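Local coordinates for protein branched-chain-amino-acid aminotransferase (Pseudomonas sp. UW4, PDB 6JIF) that catalyses the reversible, pyridoxal-5'-phosphate-dependent transfer of amino groups between branched-chain amino acids and 2-oxo acids, at residues Cys86-Asp97 with Ala351-Val359. Numbering follows the deposited sequence.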
loop_
_atom_site.group_PDB
_atom_site.type_symbol
_atom_site.label_atom_id
_atom_site.label_comp_id
_atom_site.label_asym_id
_atom_site.label_seq_id
_atom_site.Cartn_x
_atom_site.Cartn_y
_atom_site.Cartn_z
ATOM N N CYS B 86 -20.679 29.126 -7.468
ATOM C CA CYS B 86 -22.126 29.248 -7.378
ATOM C C CYS B 86 -22.672 30.237 -8.436
ATOM O O CYS B 86 -21.967 31.119 -8.940
ATOM C CB CYS B 86 -22.515 29.755 -5.996
ATOM S SG CYS B 86 -22.004 28.728 -4.695
ATOM N N LYS B 87 -23.961 30.110 -8.729
ATOM C CA LYS B 87 -24.565 31.034 -9.687
ATOM C C LYS B 87 -24.436 32.469 -9.228
ATOM O O LYS B 87 -24.388 33.392 -10.059
ATOM C CB LYS B 87 -26.047 30.706 -9.873
ATOM C CG LYS B 87 -26.642 31.347 -11.095
ATOM C CD LYS B 87 -27.905 30.665 -11.548
ATOM C CE LYS B 87 -28.800 30.281 -10.417
ATOM N NZ LYS B 87 -30.132 29.770 -10.971
ATOM N N ASP B 88 -24.444 32.690 -7.920
ATOM C CA ASP B 88 -24.329 34.048 -7.437
ATOM C C ASP B 88 -22.879 34.521 -7.401
ATOM O O ASP B 88 -22.615 35.644 -6.959
ATOM C CB ASP B 88 -25.003 34.174 -6.062
ATOM C CG ASP B 88 -24.268 33.414 -4.944
ATOM O OD1 ASP B 88 -23.214 32.781 -5.178
ATOM O OD2 ASP B 88 -24.771 33.457 -3.787
ATOM N N GLY B 89 -21.947 33.700 -7.874
ATOM C CA GLY B 89 -20.561 34.081 -7.990
ATOM C C GLY B 89 -19.706 33.700 -6.813
ATOM O O GLY B 89 -18.482 33.854 -6.887
ATOM N N SER B 90 -20.305 33.271 -5.713
ATOM C CA SER B 90 -19.500 32.837 -4.568
ATOM C C SER B 90 -18.931 31.447 -4.857
ATOM O O SER B 90 -19.199 30.853 -5.902
ATOM C CB SER B 90 -20.312 32.848 -3.263
ATOM O OG SER B 90 -21.521 32.126 -3.366
ATOM N N ILE B 91 -18.142 30.912 -3.922
ATOM C CA ILE B 91 -17.437 29.640 -4.079
ATOM C C ILE B 91 -17.788 28.691 -2.923
ATOM O O ILE B 91 -17.561 29.023 -1.752
ATOM C CB ILE B 91 -15.912 29.860 -4.130
ATOM C CG1 ILE B 91 -15.580 30.875 -5.229
ATOM C CG2 ILE B 91 -15.213 28.519 -4.300
ATOM C CD1 ILE B 91 -14.123 31.327 -5.214
ATOM N N ASN B 92 -18.299 27.491 -3.247
ATOM C CA ASN B 92 -18.665 26.492 -2.241
ATOM C C ASN B 92 -17.561 25.449 -2.147
ATOM O O ASN B 92 -17.304 24.731 -3.112
ATOM C CB ASN B 92 -19.971 25.760 -2.598
ATOM C CG ASN B 92 -21.189 26.549 -2.286
ATOM O OD1 ASN B 92 -21.082 27.637 -1.786
ATOM N ND2 ASN B 92 -22.370 25.995 -2.562
ATOM N N LEU B 93 -16.942 25.305 -0.985
ATOM C CA LEU B 93 -16.080 24.157 -0.746
ATOM C C LEU B 93 -16.906 23.109 0.003
ATOM O O LEU B 93 -17.379 23.380 1.104
ATOM C CB LEU B 93 -14.876 24.630 0.072
ATOM C CG LEU B 93 -13.812 23.658 0.504
ATOM C CD1 LEU B 93 -13.186 23.128 -0.769
ATOM C CD2 LEU B 93 -12.781 24.405 1.338
ATOM N N PHE B 94 -17.022 21.890 -0.540
ATOM C CA PHE B 94 -18.020 20.919 -0.059
ATOM C C PHE B 94 -17.456 20.005 1.042
ATOM O O PHE B 94 -16.612 19.154 0.768
ATOM C CB PHE B 94 -18.539 20.083 -1.244
ATOM C CG PHE B 94 -19.650 19.124 -0.875
ATOM C CD1 PHE B 94 -20.949 19.581 -0.643
ATOM C CD2 PHE B 94 -19.380 17.758 -0.740
ATOM C CE1 PHE B 94 -21.983 18.712 -0.314
ATOM C CE2 PHE B 94 -20.418 16.865 -0.383
ATOM C CZ PHE B 94 -21.705 17.329 -0.191
ATOM N N ARG B 95 -18.004 20.144 2.293
ATOM C CA ARG B 95 -17.769 19.250 3.439
ATOM C C ARG B 95 -16.290 18.982 3.728
ATOM O O ARG B 95 -15.915 17.836 4.015
ATOM C CB ARG B 95 -18.522 17.933 3.227
ATOM C CG ARG B 95 -20.043 18.199 3.055
ATOM C CD ARG B 95 -20.831 16.973 3.395
ATOM N NE ARG B 95 -21.016 16.775 4.826
ATOM C CZ ARG B 95 -21.653 15.730 5.354
ATOM N NH1 ARG B 95 -22.203 14.778 4.568
ATOM N NH2 ARG B 95 -21.833 15.679 6.665
ATOM N N PRO B 96 -15.426 19.994 3.701
ATOM C CA PRO B 96 -14.012 19.720 3.959
ATOM C C PRO B 96 -13.731 19.222 5.377
ATOM O O PRO B 96 -12.723 18.535 5.593
ATOM C CB PRO B 96 -13.347 21.074 3.716
ATOM C CG PRO B 96 -14.381 22.050 3.991
ATOM C CD PRO B 96 -15.676 21.440 3.481
ATOM N N ASP B 97 -14.590 19.563 6.337
ATOM C CA ASP B 97 -14.465 19.011 7.676
ATOM C C ASP B 97 -14.514 17.489 7.650
ATOM O O ASP B 97 -13.819 16.826 8.420
ATOM C CB ASP B 97 -15.551 19.593 8.572
ATOM C CG ASP B 97 -16.971 19.146 8.186
ATOM O OD1 ASP B 97 -17.335 19.317 6.980
ATOM O OD2 ASP B 97 -17.742 18.737 9.112
ATOM N N ALA B 351 -28.117 24.060 1.373
ATOM C CA ALA B 351 -27.455 22.894 1.933
ATOM C C ALA B 351 -27.869 22.627 3.373
ATOM O O ALA B 351 -28.284 23.540 4.104
ATOM C CB ALA B 351 -25.931 23.062 1.922
ATOM N N PRO B 352 -27.725 21.382 3.816
ATOM C CA PRO B 352 -27.815 21.094 5.245
ATOM C C PRO B 352 -26.785 21.878 6.031
ATOM O O PRO B 352 -25.749 22.301 5.513
ATOM C CB PRO B 352 -27.499 19.593 5.323
ATOM C CG PRO B 352 -27.904 19.044 3.959
ATOM C CD PRO B 352 -27.497 20.156 3.019
ATOM N N ALA B 353 -27.074 22.017 7.314
ATOM C CA ALA B 353 -26.255 22.812 8.209
ATOM C C ALA B 353 -24.816 22.326 8.221
ATOM O O ALA B 353 -24.549 21.119 8.310
ATOM C CB ALA B 353 -26.817 22.732 9.619
ATOM N N GLY B 354 -23.900 23.269 8.059
ATOM C CA GLY B 354 -22.491 22.985 8.218
ATOM C C GLY B 354 -21.794 22.337 7.036
ATOM O O GLY B 354 -20.568 22.198 7.075
ATOM N N TRP B 355 -22.509 21.999 5.965
ATOM C CA TRP B 355 -21.896 21.292 4.845
ATOM C C TRP B 355 -21.008 22.194 3.987
ATOM O O TRP B 355 -20.037 21.723 3.383
ATOM C CB TRP B 355 -22.991 20.707 3.960
ATOM C CG TRP B 355 -23.619 19.480 4.500
ATOM C CD1 TRP B 355 -23.701 19.081 5.805
ATOM C CD2 TRP B 355 -24.234 18.435 3.721
ATOM N NE1 TRP B 355 -24.339 17.878 5.881
ATOM C CE2 TRP B 355 -24.715 17.485 4.613
ATOM C CE3 TRP B 355 -24.475 18.277 2.360
ATOM C CZ2 TRP B 355 -25.369 16.317 4.179
ATOM C CZ3 TRP B 355 -25.167 17.149 1.933
ATOM C CH2 TRP B 355 -25.591 16.185 2.852
ATOM N N ILE B 356 -21.373 23.466 3.807
ATOM C CA ILE B 356 -20.713 24.310 2.805
ATOM C C ILE B 356 -19.775 25.274 3.503
ATOM O O ILE B 356 -20.180 25.949 4.450
ATOM C CB ILE B 356 -21.745 25.100 1.990
ATOM C CG1 ILE B 356 -22.703 24.172 1.244
ATOM C CG2 ILE B 356 -21.059 26.100 1.076
ATOM C CD1 ILE B 356 -22.010 23.194 0.288
ATOM N N VAL B 357 -18.534 25.351 3.041
ATOM C CA VAL B 357 -17.626 26.397 3.470
ATOM C C VAL B 357 -17.469 27.376 2.322
ATOM O O VAL B 357 -17.050 26.989 1.226
ATOM C CB VAL B 357 -16.275 25.821 3.915
ATOM C CG1 VAL B 357 -15.299 26.962 4.250
ATOM C CG2 VAL B 357 -16.475 24.892 5.171
ATOM N N LYS B 358 -17.815 28.639 2.559
ATOM C CA LYS B 358 -17.681 29.649 1.510
ATOM C C LYS B 358 -16.220 30.048 1.462
ATOM O O LYS B 358 -15.634 30.368 2.506
ATOM C CB LYS B 358 -18.566 30.874 1.801
ATOM C CG LYS B 358 -20.094 30.580 1.664
ATOM C CD LYS B 358 -20.508 30.554 0.207
ATOM C CE LYS B 358 -21.995 30.233 0.086
ATOM N NZ LYS B 358 -22.416 30.114 -1.307
ATOM N N VAL B 359 -15.638 30.055 0.261
ATOM C CA VAL B 359 -14.227 30.488 0.138
ATOM C C VAL B 359 -14.113 31.978 -0.281
ATOM O O VAL B 359 -14.724 32.419 -1.268
ATOM C CB VAL B 359 -13.482 29.610 -0.825
ATOM C CG1 VAL B 359 -12.069 30.085 -1.025
ATOM C CG2 VAL B 359 -13.527 28.167 -0.342
HETATM O O HOH W 1 -23.867 32.679 -1.263
HETATM O O HOH W 2 -17.348 32.820 -1.799
HETATM O O HOH W 3 -17.818 21.771 6.306
#
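W355 stacks on R95 where the C-terminal strand 356-358 joins strand 91-94 as the outermost, antiparallel strand of the chain's seven-stranded sheet in this class IV aminotransferase. Before it, the type II turn P352-W355 folds the P352 ring over one face of the indole, while G354 O and D97 OD1 are bridged by a water. On the opposite indole face the guanidinium of R95 lies nearly parallel, planes 9° apart, with CZ 3.7 Å from the centroid of the five-membered ring of W355; CD of R95 adds a CH-pi contact to the same ring. A bend in the arginine chain (chi3 80°) turns the group flat over the indole face, and its NH1 is anchored beyond by a salt bridge to E274 and a hydrogen bond to S271, which tie the residue at the N-cap of helix 96-109 to helix 267-278. The backbone seals the same corner, R95 N donating to W355 O at 2.8 Å. The six-membered ring of W355 also meets the F94 ring obliquely, its CE3 3.7 Å from F94 CE1.

I356 follows on the face shared with N92 and F94: its CD1 reaches the edge of the F94 ring, near the ring plane, and its CG2 packs on the N92 amide. V357 and L93 form a hydrogen-bonded pair, L93 N to V357 O at 2.8 Å and V357 N to L93 O at 3.0 Å, while V357 CG2 rests on P96 CG. K358 bends at chi2 (-78°) to run beside N92, and its NZ is gripped by S90 OG, by a water held on D88 and, 2.9 Å away, by N92 OD1, whose lone pair it meets in the carbonyl plane. At the chain terminus V359 N donates to I91 O, and V359 CG2 touches L93 CB at 3.8 Å.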